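Local coordinates for metal-dependent phosphohydrolase, HDOD domain-containing (Geobacter sulfurreducens, PDB 3HC1), which is of unknown function but belongs to the HDOD family and carries two iron ions in an HD-type metal site, consistent with a metal-dependent phosphohydrolase, at residues L215-I220 / F236-C241; V223-K226 / I230-M233; K131-R136 / P265-I270; C241-L246 / T259-H264. One frame throughout, in Å; residues are numbered along the deposited sequence. Where two conformers were deposited one is given.

Contact 1: L215-I220 / F236-C241; sequences LYHHDI and FADEYC. With FE (Fe (III) ion), chain B; FE (Fe (III) ion), chain C.
Asp238 brings one carboxylate oxygen, OD2, obliquely up to the imidazole of His218, with OD2 3.4 Å from CE1, while the two flat groups stand almost perpendicular, 89° apart. This is the heart of the HD-domain metal site: Asp238 supplies the final aspartate of the H...HD...D motif, from helix 229-243, and the paired histidines come from the turn that follows helix 208-216. The two segments face each other across a pair of iron(III) ions. His217 NE2 lies 2.2 Å from the iron of chain B and is joined there by His218 NE2, so neighbouring residues grip the same ion. His217 directs its CB at helix 229-243, its CG between the backbone N and the carbonyl carbon (chi1 73°); its CD2 lies above the His218 ring, offset toward the rim. Asp238 OD1 goes to the other iron. Asp153 and Glu249 reach both ions, while His193 completes the first site, and His122 and His152 the second. Water 2 bridges the irons, 1.9 Å from that of chain B and 2.0 Å from that of chain C. A further link runs through water 1, which lies 2.6 Å from Asp238 OD2 and 2.9 Å from His217 O.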
loop_
_atom_site.group_PDB
_atom_site.type_symbol
_atom_site.label_atom_id
_atom_site.label_comp_id
_atom_site.label_asym_id
_atom_site.label_seq_id
_atom_site.Cartn_x
_atom_site.Cartn_y
_atom_site.Cartn_z
ATOM N N LEU A 215 2.378 -10.661 1.779
ATOM C CA LEU A 215 3.133 -11.876 1.464
ATOM C C LEU A 215 3.228 -12.199 -0.024
ATOM O O LEU A 215 4.273 -12.693 -0.503
ATOM C CB LEU A 215 2.502 -13.084 2.198
ATOM C CG LEU A 215 3.174 -14.464 2.047
ATOM C CD1 LEU A 215 4.653 -14.421 2.475
ATOM C CD2 LEU A 215 2.409 -15.555 2.833
ATOM N N TYR A 216 2.155 -11.938 -0.762
ATOM C CA TYR A 216 1.999 -12.464 -2.125
ATOM C C TYR A 216 2.044 -11.426 -3.232
ATOM O O TYR A 216 1.890 -11.777 -4.411
ATOM C CB TYR A 216 0.692 -13.241 -2.244
ATOM C CG TYR A 216 0.533 -14.454 -1.348
ATOM C CD1 TYR A 216 1.390 -15.553 -1.442
ATOM C CD2 TYR A 216 -0.542 -14.541 -0.469
ATOM C CE1 TYR A 216 1.195 -16.704 -0.610
ATOM C CE2 TYR A 216 -0.756 -15.666 0.340
ATOM C CZ TYR A 216 0.113 -16.719 0.281
ATOM O OH TYR A 216 -0.161 -17.783 1.083
ATOM N N HIS A 217 2.267 -10.163 -2.868
ATOM C CA HIS A 217 2.129 -9.072 -3.826
ATOM C C HIS A 217 3.099 -9.076 -4.976
ATOM O O HIS A 217 2.826 -8.402 -5.970
ATOM C CB HIS A 217 2.084 -7.711 -3.156
ATOM C CG HIS A 217 3.403 -7.238 -2.618
ATOM N ND1 HIS A 217 3.776 -7.390 -1.294
ATOM C CD2 HIS A 217 4.380 -6.511 -3.206
ATOM C CE1 HIS A 217 4.959 -6.832 -1.112
ATOM N NE2 HIS A 217 5.387 -6.381 -2.276
ATOM N N HIS A 218 4.210 -9.819 -4.857
ATOM C CA HIS A 218 5.153 -9.991 -5.991
ATOM C C HIS A 218 4.882 -11.230 -6.831
ATOM O O HIS A 218 5.555 -11.429 -7.818
ATOM C CB HIS A 218 6.637 -9.939 -5.523
ATOM C CG HIS A 218 7.072 -8.575 -5.099
ATOM N ND1 HIS A 218 7.375 -7.586 -6.012
ATOM C CD2 HIS A 218 7.250 -8.012 -3.868
ATOM C CE1 HIS A 218 7.661 -6.465 -5.366
ATOM N NE2 HIS A 218 7.631 -6.694 -4.063
ATOM N N ASP A 219 3.891 -12.060 -6.473
ATOM C CA ASP A 219 3.441 -13.125 -7.366
ATOM C C ASP A 219 2.027 -13.563 -7.053
ATOM O O ASP A 219 1.810 -14.444 -6.229
ATOM C CB ASP A 219 4.356 -14.317 -7.326
ATOM C CG ASP A 219 4.020 -15.358 -8.417
ATOM O OD1 ASP A 219 3.188 -15.111 -9.355
ATOM O OD2 ASP A 219 4.606 -16.428 -8.299
ATOM N N ILE A 220 1.081 -12.909 -7.707
ATOM C CA ILE A 220 -0.356 -13.181 -7.505
ATOM C C ILE A 220 -0.678 -14.666 -7.714
ATOM O O ILE A 220 -1.579 -15.191 -7.083
ATOM C CB ILE A 220 -1.214 -12.253 -8.380
ATOM C CG1 ILE A 220 -2.714 -12.379 -8.041
ATOM C CG2 ILE A 220 -0.962 -12.497 -9.872
ATOM C CD1 ILE A 220 -3.043 -12.181 -6.542
ATOM N N PHE A 236 -1.060 -5.905 -9.090
ATOM C CA PHE A 236 -1.075 -5.133 -10.344
ATOM C C PHE A 236 -0.606 -3.701 -10.125
ATOM O O PHE A 236 0.280 -3.189 -10.847
ATOM C CB PHE A 236 -2.438 -5.157 -11.073
ATOM C CG PHE A 236 -2.459 -4.336 -12.301
ATOM C CD1 PHE A 236 -2.683 -2.986 -12.232
ATOM C CD2 PHE A 236 -2.129 -4.904 -13.526
ATOM C CE1 PHE A 236 -2.633 -2.208 -13.338
ATOM C CE2 PHE A 236 -2.081 -4.125 -14.647
ATOM C CZ PHE A 236 -2.330 -2.786 -14.559
ATOM N N ALA A 237 -1.177 -3.049 -9.123
ATOM C CA ALA A 237 -0.818 -1.661 -8.829
ATOM C C ALA A 237 0.679 -1.482 -8.534
ATOM O O ALA A 237 1.279 -0.482 -8.942
ATOM C CB ALA A 237 -1.700 -1.070 -7.709
ATOM N N ASP A 238 1.292 -2.453 -7.882
ATOM C CA ASP A 238 2.692 -2.361 -7.568
ATOM C C ASP A 238 3.534 -2.445 -8.840
ATOM O O ASP A 238 4.417 -1.613 -9.077
ATOM C CB ASP A 238 3.120 -3.442 -6.569
ATOM C CG ASP A 238 4.598 -3.498 -6.415
ATOM O OD1 ASP A 238 5.145 -2.467 -6.030
ATOM O OD2 ASP A 238 5.233 -4.525 -6.718
ATOM N N GLU A 239 3.270 -3.454 -9.662
ATOM C CA GLU A 239 3.970 -3.592 -10.928
ATOM C C GLU A 239 3.770 -2.352 -11.844
ATOM O O GLU A 239 4.728 -1.829 -12.434
ATOM C CB GLU A 239 3.611 -4.919 -11.629
ATOM C CG GLU A 239 4.565 -5.195 -12.791
ATOM C CD GLU A 239 4.569 -6.601 -13.257
ATOM O OE1 GLU A 239 3.602 -7.272 -12.931
ATOM O OE2 GLU A 239 5.546 -7.045 -13.908
ATOM N N TYR A 240 2.549 -1.830 -11.875
ATOM C CA TYR A 240 2.232 -0.651 -12.647
ATOM C C TYR A 240 3.077 0.542 -12.187
ATOM O O TYR A 240 3.761 1.169 -13.000
ATOM C CB TYR A 240 0.739 -0.286 -12.569
ATOM C CG TYR A 240 0.440 0.942 -13.371
ATOM C CD1 TYR A 240 0.594 2.215 -12.827
ATOM C CD2 TYR A 240 0.062 0.844 -14.696
ATOM C CE1 TYR A 240 0.372 3.322 -13.591
ATOM C CE2 TYR A 240 -0.152 1.938 -15.457
ATOM C CZ TYR A 240 -0.018 3.170 -14.922
ATOM O OH TYR A 240 -0.229 4.252 -15.735
ATOM N N CYS A 241 3.039 0.829 -10.880
ATOM C CA CYS A 241 3.806 1.912 -10.286
ATOM C C CYS A 241 5.297 1.757 -10.543
ATOM O O CYS A 241 5.947 2.722 -10.895
ATOM C CB CYS A 241 3.516 2.031 -8.823
ATOM S SG CYS A 241 1.878 2.791 -8.536
HETATM FE FE FE B . 7.121 -5.098 -2.646
HETATM FE FE FE C . 5.991 -2.269 -3.951
HETATM O O HOH W 1 4.317 -6.722 -7.769
HETATM O O HOH W 2 6.014 -4.257 -3.927
#

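Contact 2: V223-K226 / I230-M233; sequences VPYK and IVAM
The phenol ring of Tyr225 has Val223 CG1 on one face, 3.5 Å above its plane and offset toward the rim, and at its far end the OH comes within 4.4 Å of Val231 CG2. Within the all-helical HDOD fold, this is where the loop between helices 208-216 and 229-243 folds back on the first turns of the second helix. Tyr225 holds its CG between the backbone N and the carbonyl carbon (chi1 48°), which lays the ring along Val223 and brings its hydroxyl end toward the helix. The polar tip is held by a hydrogen bond to Asp212, on helix 208-216, so the ring spans from the loop to the preceding helix.

The centre of the contact is a meeting of two valines, tip to tip. Each is buried, each directs its CB at the other segment, and the valine pair itself is wholly apolar. One methyl of Val223 thus serves the tyrosine ring and the other the helix. Val231 also packs on Thr213 and on Ile220, whose CD1 lies 3.6 Å from Val231 CG1, and its side chain is about 5 Å from that of His217, so this patch lies close to an iron ligand. The closest atoms of the valine pair are Val223 CG2 and Val231 CG1, 3.8 Å apart; Val231 CB is 4.1 Å from Val223 CG2.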
loop_
_atom_site.group_PDB
_atom_site.type_symbol
_atom_site.label_atom_id
_atom_site.label_comp_id
_atom_site.label_asym_id
_atom_site.label_seq_id
_atom_site.Cartn_x
_atom_site.Cartn_y
_atom_site.Cartn_z
ATOM N N VAL A 223 -1.120 -17.102 -4.567
ATOM C CA VAL A 223 -2.173 -16.986 -3.557
ATOM C C VAL A 223 -2.912 -18.370 -3.546
ATOM O O VAL A 223 -3.332 -18.837 -4.584
ATOM C CB VAL A 223 -3.111 -15.764 -3.807
ATOM C CG1 VAL A 223 -4.192 -15.643 -2.736
ATOM C CG2 VAL A 223 -2.318 -14.436 -3.792
ATOM N N PRO A 224 -3.030 -19.038 -2.382
ATOM C CA PRO A 224 -3.607 -20.422 -2.368
ATOM C C PRO A 224 -5.113 -20.502 -2.299
ATOM O O PRO A 224 -5.669 -21.556 -1.980
ATOM C CB PRO A 224 -2.963 -21.055 -1.124
ATOM C CG PRO A 224 -2.750 -19.893 -0.200
ATOM C CD PRO A 224 -2.629 -18.614 -1.030
ATOM N N TYR A 225 -5.791 -19.431 -2.641
ATOM C CA TYR A 225 -7.228 -19.440 -2.736
ATOM C C TYR A 225 -7.752 -18.550 -3.884
ATOM O O TYR A 225 -7.089 -17.621 -4.370
ATOM C CB TYR A 225 -7.833 -19.001 -1.396
ATOM C CG TYR A 225 -7.195 -17.741 -0.816
ATOM C CD1 TYR A 225 -7.581 -16.460 -1.253
ATOM C CD2 TYR A 225 -6.241 -17.815 0.212
ATOM C CE1 TYR A 225 -7.018 -15.282 -0.704
ATOM C CE2 TYR A 225 -5.689 -16.605 0.786
ATOM C CZ TYR A 225 -6.077 -15.372 0.317
ATOM O OH TYR A 225 -5.552 -14.201 0.859
ATOM N N LYS A 226 -9.000 -18.799 -4.226
ATOM C CA LYS A 226 -9.597 -18.284 -5.446
ATOM C C LYS A 226 -10.057 -16.854 -5.263
ATOM O O LYS A 226 -9.943 -16.045 -6.149
ATOM C CB LYS A 226 -10.801 -19.189 -5.819
ATOM C CG LYS A 226 -11.506 -18.841 -7.117
ATOM C CD LYS A 226 -12.812 -19.635 -7.247
ATOM C CE LYS A 226 -13.325 -19.611 -8.669
ATOM N NZ LYS A 226 -14.807 -19.768 -8.677
ATOM N N ILE A 230 -8.297 -8.561 -3.758
ATOM C CA ILE A 230 -7.491 -7.495 -3.178
ATOM C C ILE A 230 -6.015 -7.666 -3.514
ATOM O O ILE A 230 -5.383 -6.720 -3.937
ATOM C CB ILE A 230 -7.710 -7.343 -1.636
ATOM C CG1 ILE A 230 -9.182 -6.931 -1.339
ATOM C CG2 ILE A 230 -6.759 -6.294 -1.091
ATOM C CD1 ILE A 230 -9.614 -7.027 0.122
ATOM N N VAL A 231 -5.480 -8.867 -3.319
ATOM C CA VAL A 231 -4.090 -9.142 -3.566
ATOM C C VAL A 231 -3.793 -8.886 -5.049
ATOM O O VAL A 231 -2.798 -8.243 -5.389
ATOM C CB VAL A 231 -3.666 -10.606 -3.277
ATOM C CG1 VAL A 231 -2.111 -10.675 -3.385
ATOM C CG2 VAL A 231 -4.150 -11.094 -1.913
ATOM N N ALA A 232 -4.676 -9.390 -5.922
ATOM C CA ALA A 232 -4.521 -9.220 -7.348
ATOM C C ALA A 232 -4.456 -7.725 -7.711
ATOM O O ALA A 232 -3.588 -7.323 -8.505
ATOM C CB ALA A 232 -5.649 -9.953 -8.087
HETATM N N MSE A 233 -5.323 -6.909 -7.073
HETATM C CA MSE A 233 -5.367 -5.465 -7.294
HETATM C C MSE A 233 -4.085 -4.761 -6.895
HETATM O O MSE A 233 -3.550 -3.892 -7.631
HETATM C CB MSE A 233 -6.640 -4.830 -6.608
HETATM C CG MSE A 233 -7.886 -5.179 -7.481
HETATM SE SE MSE A 233 -9.454 -4.824 -6.458
HETATM C CE MSE A 233 -10.528 -6.040 -7.540
#

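Contact 3: K131-R136 / P265-I270; sequences KLIAER and PSWGVI
Ile133 sets CG1 beside its backbone N (chi1 -63°), which leaves CG2 opposite that N and directed across the gap, where it meets the indole of Trp267. The tryptophan reaches it with CG likewise beside the backbone N (chi1 -62°): its CB does not aim at helix 116-136, yet the six-membered ring swings back so that CZ3 lies 4.0 Å and CH2 4.1 Å from Ile133 CG2. The two side chains cross at about a right angle. Ile270, one turn further along helix 266-273, extends to place its CD1 4.2 Å from Ile133 CG2. A single methyl therefore sits against the notch where the indole and the Ile270 tip meet.

Around this point the two helices join helix 229-243, which supplies Met233 and Phe236 to the same apolar cluster. Phe236 meets the Trp267 ring with planes at about 55° and also packs on Ile133, so the three residues form one continuous patch in the core of the helical HDOD fold. The charged groups of segment 131-136 look elsewhere: Arg136 makes a salt bridge to Glu287 and Lys131 one to Glu96.

The indole nitrogen is not spent on this contact, for Trp267 NE1 is hydrogen-bonded to Leu261 O, in the preceding helix 257-263. That bond should fix the rotation of the indole and leave its carbon rim for the isoleucine. With no hydrogen bond or charge pair across the segments, their adhesion rests on dispersion and the exclusion of water.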
loop_
_atom_site.group_PDB
_atom_site.type_symbol
_atom_site.label_atom_id
_atom_site.label_comp_id
_atom_site.label_asym_id
_atom_site.label_seq_id
_atom_site.Cartn_x
_atom_site.Cartn_y
_atom_site.Cartn_z
ATOM N N LYS A 131 -6.906 1.212 -5.485
ATOM C CA LYS A 131 -8.270 1.605 -5.219
ATOM C C LYS A 131 -8.983 1.923 -6.511
ATOM O O LYS A 131 -10.119 1.478 -6.670
ATOM C CB LYS A 131 -8.400 2.752 -4.256
ATOM C CG LYS A 131 -9.843 2.872 -3.716
ATOM C CD LYS A 131 -10.032 4.078 -2.846
ATOM C CE LYS A 131 -11.498 4.204 -2.386
ATOM N NZ LYS A 131 -11.774 5.517 -1.710
ATOM N N LEU A 132 -8.329 2.666 -7.430
ATOM C CA LEU A 132 -8.946 2.997 -8.731
ATOM C C LEU A 132 -9.414 1.722 -9.433
ATOM O O LEU A 132 -10.557 1.670 -9.959
ATOM C CB LEU A 132 -7.998 3.778 -9.642
ATOM C CG LEU A 132 -7.668 5.224 -9.269
ATOM C CD1 LEU A 132 -6.429 5.693 -10.031
ATOM C CD2 LEU A 132 -8.875 6.159 -9.495
ATOM N N ILE A 133 -8.548 0.690 -9.424
ATOM C CA ILE A 133 -8.899 -0.585 -9.995
ATOM C C ILE A 133 -10.125 -1.234 -9.308
ATOM O O ILE A 133 -11.026 -1.795 -10.003
ATOM C CB ILE A 133 -7.688 -1.525 -10.087
ATOM C CG1 ILE A 133 -6.639 -0.906 -11.036
ATOM C CG2 ILE A 133 -8.138 -2.927 -10.585
ATOM C CD1 ILE A 133 -5.239 -1.369 -10.829
ATOM N N ALA A 134 -10.167 -1.168 -7.971
ATOM C CA ALA A 134 -11.272 -1.673 -7.198
ATOM C C ALA A 134 -12.571 -1.046 -7.710
ATOM O O ALA A 134 -13.546 -1.724 -7.983
ATOM C CB ALA A 134 -11.106 -1.292 -5.794
ATOM N N GLU A 135 -12.546 0.261 -7.827
ATOM C CA GLU A 135 -13.685 1.022 -8.325
ATOM C C GLU A 135 -14.088 0.629 -9.746
ATOM O O GLU A 135 -15.267 0.355 -10.001
ATOM C CB GLU A 135 -13.406 2.533 -8.185
ATOM C CG GLU A 135 -13.279 2.944 -6.699
ATOM C CD GLU A 135 -12.743 4.360 -6.475
ATOM O OE1 GLU A 135 -12.059 4.922 -7.351
ATOM O OE2 GLU A 135 -13.024 4.902 -5.392
ATOM N N ARG A 136 -13.121 0.535 -10.661
ATOM C CA ARG A 136 -13.441 0.219 -12.055
ATOM C C ARG A 136 -13.912 -1.204 -12.293
ATOM O O ARG A 136 -14.550 -1.488 -13.317
ATOM C CB ARG A 136 -12.246 0.482 -12.996
ATOM C CG ARG A 136 -11.787 1.905 -13.052
ATOM C CD ARG A 136 -12.811 2.873 -13.606
ATOM N NE ARG A 136 -12.266 4.218 -13.481
ATOM C CZ ARG A 136 -12.344 4.994 -12.402
ATOM N NH1 ARG A 136 -13.024 4.620 -11.321
ATOM N NH2 ARG A 136 -11.739 6.176 -12.410
ATOM N N PRO A 265 -1.574 -11.227 -15.058
ATOM C CA PRO A 265 -2.391 -12.305 -14.490
ATOM C C PRO A 265 -3.452 -11.873 -13.476
ATOM O O PRO A 265 -4.399 -12.635 -13.215
ATOM C CB PRO A 265 -1.346 -13.229 -13.832
ATOM C CG PRO A 265 -0.098 -12.471 -13.770
ATOM C CD PRO A 265 -0.132 -11.498 -14.889
ATOM N N SER A 266 -3.311 -10.677 -12.914
ATOM C CA SER A 266 -4.276 -10.195 -11.942
ATOM C C SER A 266 -5.669 -10.049 -12.550
ATOM O O SER A 266 -6.638 -10.210 -11.845
ATOM C CB SER A 266 -3.870 -8.865 -11.334
ATOM O OG SER A 266 -2.827 -9.014 -10.418
ATOM N N TRP A 267 -5.755 -9.731 -13.841
ATOM C CA TRP A 267 -7.045 -9.470 -14.468
ATOM C C TRP A 267 -7.909 -10.720 -14.418
ATOM O O TRP A 267 -9.042 -10.629 -14.029
ATOM C CB TRP A 267 -6.920 -8.937 -15.902
ATOM C CG TRP A 267 -6.233 -7.676 -15.977
ATOM C CD1 TRP A 267 -5.071 -7.419 -16.640
ATOM C CD2 TRP A 267 -6.597 -6.464 -15.311
ATOM N NE1 TRP A 267 -4.704 -6.108 -16.448
ATOM C CE2 TRP A 267 -5.631 -5.500 -15.642
ATOM C CE3 TRP A 267 -7.698 -6.078 -14.528
ATOM C CZ2 TRP A 267 -5.704 -4.166 -15.185
ATOM C CZ3 TRP A 267 -7.761 -4.789 -14.051
ATOM C CH2 TRP A 267 -6.768 -3.838 -14.372
ATOM N N GLY A 268 -7.354 -11.887 -14.781
ATOM C CA GLY A 268 -8.036 -13.154 -14.597
ATOM C C GLY A 268 -8.396 -13.490 -13.144
ATOM O O GLY A 268 -9.468 -14.051 -12.868
ATOM N N VAL A 269 -7.541 -13.116 -12.201
ATOM C CA VAL A 269 -7.791 -13.429 -10.792
ATOM C C VAL A 269 -8.983 -12.620 -10.276
ATOM O O VAL A 269 -9.890 -13.162 -9.566
ATOM C CB VAL A 269 -6.492 -13.254 -9.954
ATOM C CG1 VAL A 269 -6.768 -13.336 -8.442
ATOM C CG2 VAL A 269 -5.503 -14.364 -10.383
ATOM N N ILE A 270 -9.044 -11.365 -10.714
ATOM C CA ILE A 270 -10.151 -10.463 -10.366
ATOM C C ILE A 270 -11.447 -11.032 -10.955
ATOM O O ILE A 270 -12.417 -11.147 -10.214
ATOM C CB ILE A 270 -9.905 -9.017 -10.841
ATOM C CG1 ILE A 270 -8.733 -8.427 -10.086
ATOM C CG2 ILE A 270 -11.158 -8.132 -10.634
ATOM C CD1 ILE A 270 -8.171 -7.139 -10.650
#

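Contact 4: C241-L246 / T259-H264; sequences CTLRRL and TLLENH
Leu243 aims its CB at helix 257-263, although neither CB nor CG comes within packing distance of it; CG stands beside the backbone N (chi1 -72°), and the chain then divides. CD1 continues outward to the partner helix, ending 4.0 Å from Leu260 CD2 and 4.4 Å from Leu261 CD2, so one methyl rests against two successive leucines. The side chain as a whole also packs on His251 and Val254 of the intervening loop. Leu243 and Leu260 cross at about a right angle, and Leu260 sends its CG opposite its own backbone N to meet it.

The contact closes a helix-loop-helix unit at the C-terminal end of helix 229-243, and its loop carries Glu249, which binds both irons. The helix ends in a tight wrap: Cys241 O receives Leu246 N at 2.8 Å and Arg244 N at 3.2 Å, the two donors coming from opposite faces of the carbonyl plane, and Arg245 takes up left-handed backbone angles in between. Leu246 O, at the end of this turn, is hydrogen-bonded to ND1 of the iron ligand His122, a second-shell tie to the metal site.

Arg244 meets the other methyl of Leu261, its NH2 4.2 Å from Leu261 CD1, at an oblique angle. Its charge is answered by Asp289 in a salt bridge from helix 281-302. Leucine methyls thus supply the adhesion between the helices, while the guanidinium touches one of them at the margin and spends its polarity on a third helix.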
loop_
_atom_site.group_PDB
_atom_site.type_symbol
_atom_site.label_atom_id
_atom_site.label_comp_id
_atom_site.label_asym_id
_atom_site.label_seq_id
_atom_site.Cartn_x
_atom_site.Cartn_y
_atom_site.Cartn_z
ATOM N N CYS A 241 3.039 0.829 -10.880
ATOM C CA CYS A 241 3.806 1.912 -10.286
ATOM C C CYS A 241 5.297 1.757 -10.543
ATOM O O CYS A 241 5.947 2.722 -10.895
ATOM C CB CYS A 241 3.516 2.031 -8.823
ATOM S SG CYS A 241 1.878 2.791 -8.536
ATOM N N THR A 242 5.821 0.531 -10.421
ATOM C CA THR A 242 7.244 0.271 -10.616
ATOM C C THR A 242 7.625 0.546 -12.054
ATOM O O THR A 242 8.685 1.096 -12.315
ATOM C CB THR A 242 7.597 -1.165 -10.206
ATOM O OG1 THR A 242 7.206 -1.326 -8.843
ATOM C CG2 THR A 242 9.118 -1.460 -10.340
ATOM N N LEU A 243 6.751 0.165 -12.974
ATOM C CA LEU A 243 6.965 0.399 -14.421
ATOM C C LEU A 243 6.646 1.815 -14.903
ATOM O O LEU A 243 7.075 2.162 -15.970
ATOM C CB LEU A 243 6.212 -0.631 -15.272
ATOM C CG LEU A 243 6.785 -2.055 -15.272
ATOM C CD1 LEU A 243 5.762 -3.062 -15.895
ATOM C CD2 LEU A 243 8.165 -2.177 -15.916
ATOM N N ARG A 244 5.942 2.626 -14.135
ATOM C CA ARG A 244 5.567 3.984 -14.533
ATOM C C ARG A 244 6.112 5.054 -13.589
ATOM O O ARG A 244 5.418 6.006 -13.239
ATOM C CB ARG A 244 4.037 4.086 -14.603
ATOM C CG ARG A 244 3.383 3.203 -15.648
ATOM C CD ARG A 244 3.825 3.511 -17.044
ATOM N NE ARG A 244 2.909 3.001 -18.070
ATOM C CZ ARG A 244 3.263 2.633 -19.312
ATOM N NH1 ARG A 244 4.503 2.689 -19.706
ATOM N NH2 ARG A 244 2.360 2.194 -20.174
ATOM N N ARG A 245 7.347 4.867 -13.145
ATOM C CA ARG A 245 8.136 5.870 -12.448
ATOM C C ARG A 245 7.548 6.243 -11.087
ATOM O O ARG A 245 7.710 7.369 -10.653
ATOM C CB ARG A 245 8.344 7.152 -13.286
ATOM C CG ARG A 245 8.885 6.959 -14.745
ATOM C CD ARG A 245 8.948 8.314 -15.477
ATOM N NE ARG A 245 9.959 8.317 -16.534
ATOM C CZ ARG A 245 9.717 8.294 -17.845
ATOM N NH1 ARG A 245 8.471 8.258 -18.330
ATOM N NH2 ARG A 245 10.743 8.312 -18.693
ATOM N N LEU A 246 6.874 5.299 -10.423
ATOM C CA LEU A 246 6.339 5.553 -9.086
ATOM C C LEU A 246 6.792 4.401 -8.151
ATOM O O LEU A 246 6.002 3.790 -7.447
ATOM C CB LEU A 246 4.826 5.735 -9.164
ATOM C CG LEU A 246 3.988 6.215 -7.954
ATOM C CD1 LEU A 246 4.690 7.354 -7.250
ATOM C CD2 LEU A 246 2.592 6.569 -8.433
ATOM N N THR A 259 1.532 -3.832 -23.115
ATOM C CA THR A 259 1.153 -5.221 -23.332
ATOM C C THR A 259 1.261 -6.054 -22.067
ATOM O O THR A 259 0.348 -6.810 -21.753
ATOM C CB THR A 259 1.982 -5.845 -24.463
ATOM O OG1 THR A 259 1.540 -5.265 -25.688
ATOM C CG2 THR A 259 1.798 -7.349 -24.539
ATOM N N LEU A 260 2.368 -5.924 -21.335
ATOM C CA LEU A 260 2.491 -6.588 -20.035
ATOM C C LEU A 260 1.285 -6.257 -19.136
ATOM O O LEU A 260 0.606 -7.149 -18.607
ATOM C CB LEU A 260 3.782 -6.188 -19.356
ATOM C CG LEU A 260 4.129 -6.817 -18.017
ATOM C CD1 LEU A 260 5.685 -6.800 -17.842
ATOM C CD2 LEU A 260 3.388 -6.098 -16.836
ATOM N N LEU A 261 1.006 -4.978 -18.982
ATOM C CA LEU A 261 -0.048 -4.557 -18.070
ATOM C C LEU A 261 -1.407 -5.081 -18.538
ATOM O O LEU A 261 -2.236 -5.559 -17.739
ATOM C CB LEU A 261 -0.065 -3.042 -17.941
ATOM C CG LEU A 261 1.172 -2.358 -17.355
ATOM C CD1 LEU A 261 1.014 -0.850 -17.561
ATOM C CD2 LEU A 261 1.396 -2.717 -15.910
ATOM N N GLU A 262 -1.642 -5.025 -19.845
ATOM C CA GLU A 262 -2.910 -5.511 -20.397
ATOM C C GLU A 262 -3.131 -6.999 -20.189
ATOM O O GLU A 262 -4.272 -7.405 -20.008
ATOM C CB GLU A 262 -3.034 -5.183 -21.874
ATOM C CG GLU A 262 -3.477 -3.728 -22.113
ATOM C CD GLU A 262 -3.509 -3.341 -23.604
ATOM O OE1 GLU A 262 -3.515 -4.235 -24.480
ATOM O OE2 GLU A 262 -3.532 -2.113 -23.898
ATOM N N ASN A 263 -2.051 -7.793 -20.301
ATOM C CA ASN A 263 -2.088 -9.252 -20.166
ATOM C C ASN A 263 -1.766 -9.766 -18.741
ATOM O O ASN A 263 -1.673 -10.973 -18.505
ATOM C CB ASN A 263 -1.058 -9.899 -21.123
ATOM C CG ASN A 263 -1.311 -9.568 -22.574
ATOM O OD1 ASN A 263 -2.383 -9.157 -22.934
ATOM N ND2 ASN A 263 -0.296 -9.704 -23.397
ATOM N N HIS A 264 -1.598 -8.855 -17.801
ATOM C CA HIS A 264 -1.205 -9.201 -16.428
ATOM C C HIS A 264 -2.143 -10.263 -15.803
ATOM O O HIS A 264 -3.352 -10.204 -16.008
ATOM C CB HIS A 264 -1.204 -7.943 -15.576
ATOM C CG HIS A 264 -0.499 -8.088 -14.245
ATOM N ND1 HIS A 264 -1.080 -8.701 -13.155
ATOM C CD2 HIS A 264 0.682 -7.597 -13.809
ATOM C CE1 HIS A 264 -0.250 -8.644 -12.123
ATOM N NE2 HIS A 264 0.831 -7.982 -12.496
#

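Helix 229-243 runs through contacts 1, 2 and 4 and flanks contact 3, so all four are read along one element. Contact 1 alone is polar, metals and waters joining its segments; contacts 2 and 3 are buried and held by apolar packing, with no hydrogen bond across either, and contact 4, only partly buried, adds an arginine at its margin. Contact 2 backs the histidine turn of contact 1, Val223 CG2 lying 3.6 Å from Tyr216 CB. Contact 3 touches contact 1 through Phe236 and contact 2 through Ser266 OG, 2.7 Å from Ala232 O, a probable hydrogen bond. Contact 4 uses helix 257-263 and contact 3 the next, 266-273, whereas contacts 2 and 4 do not touch.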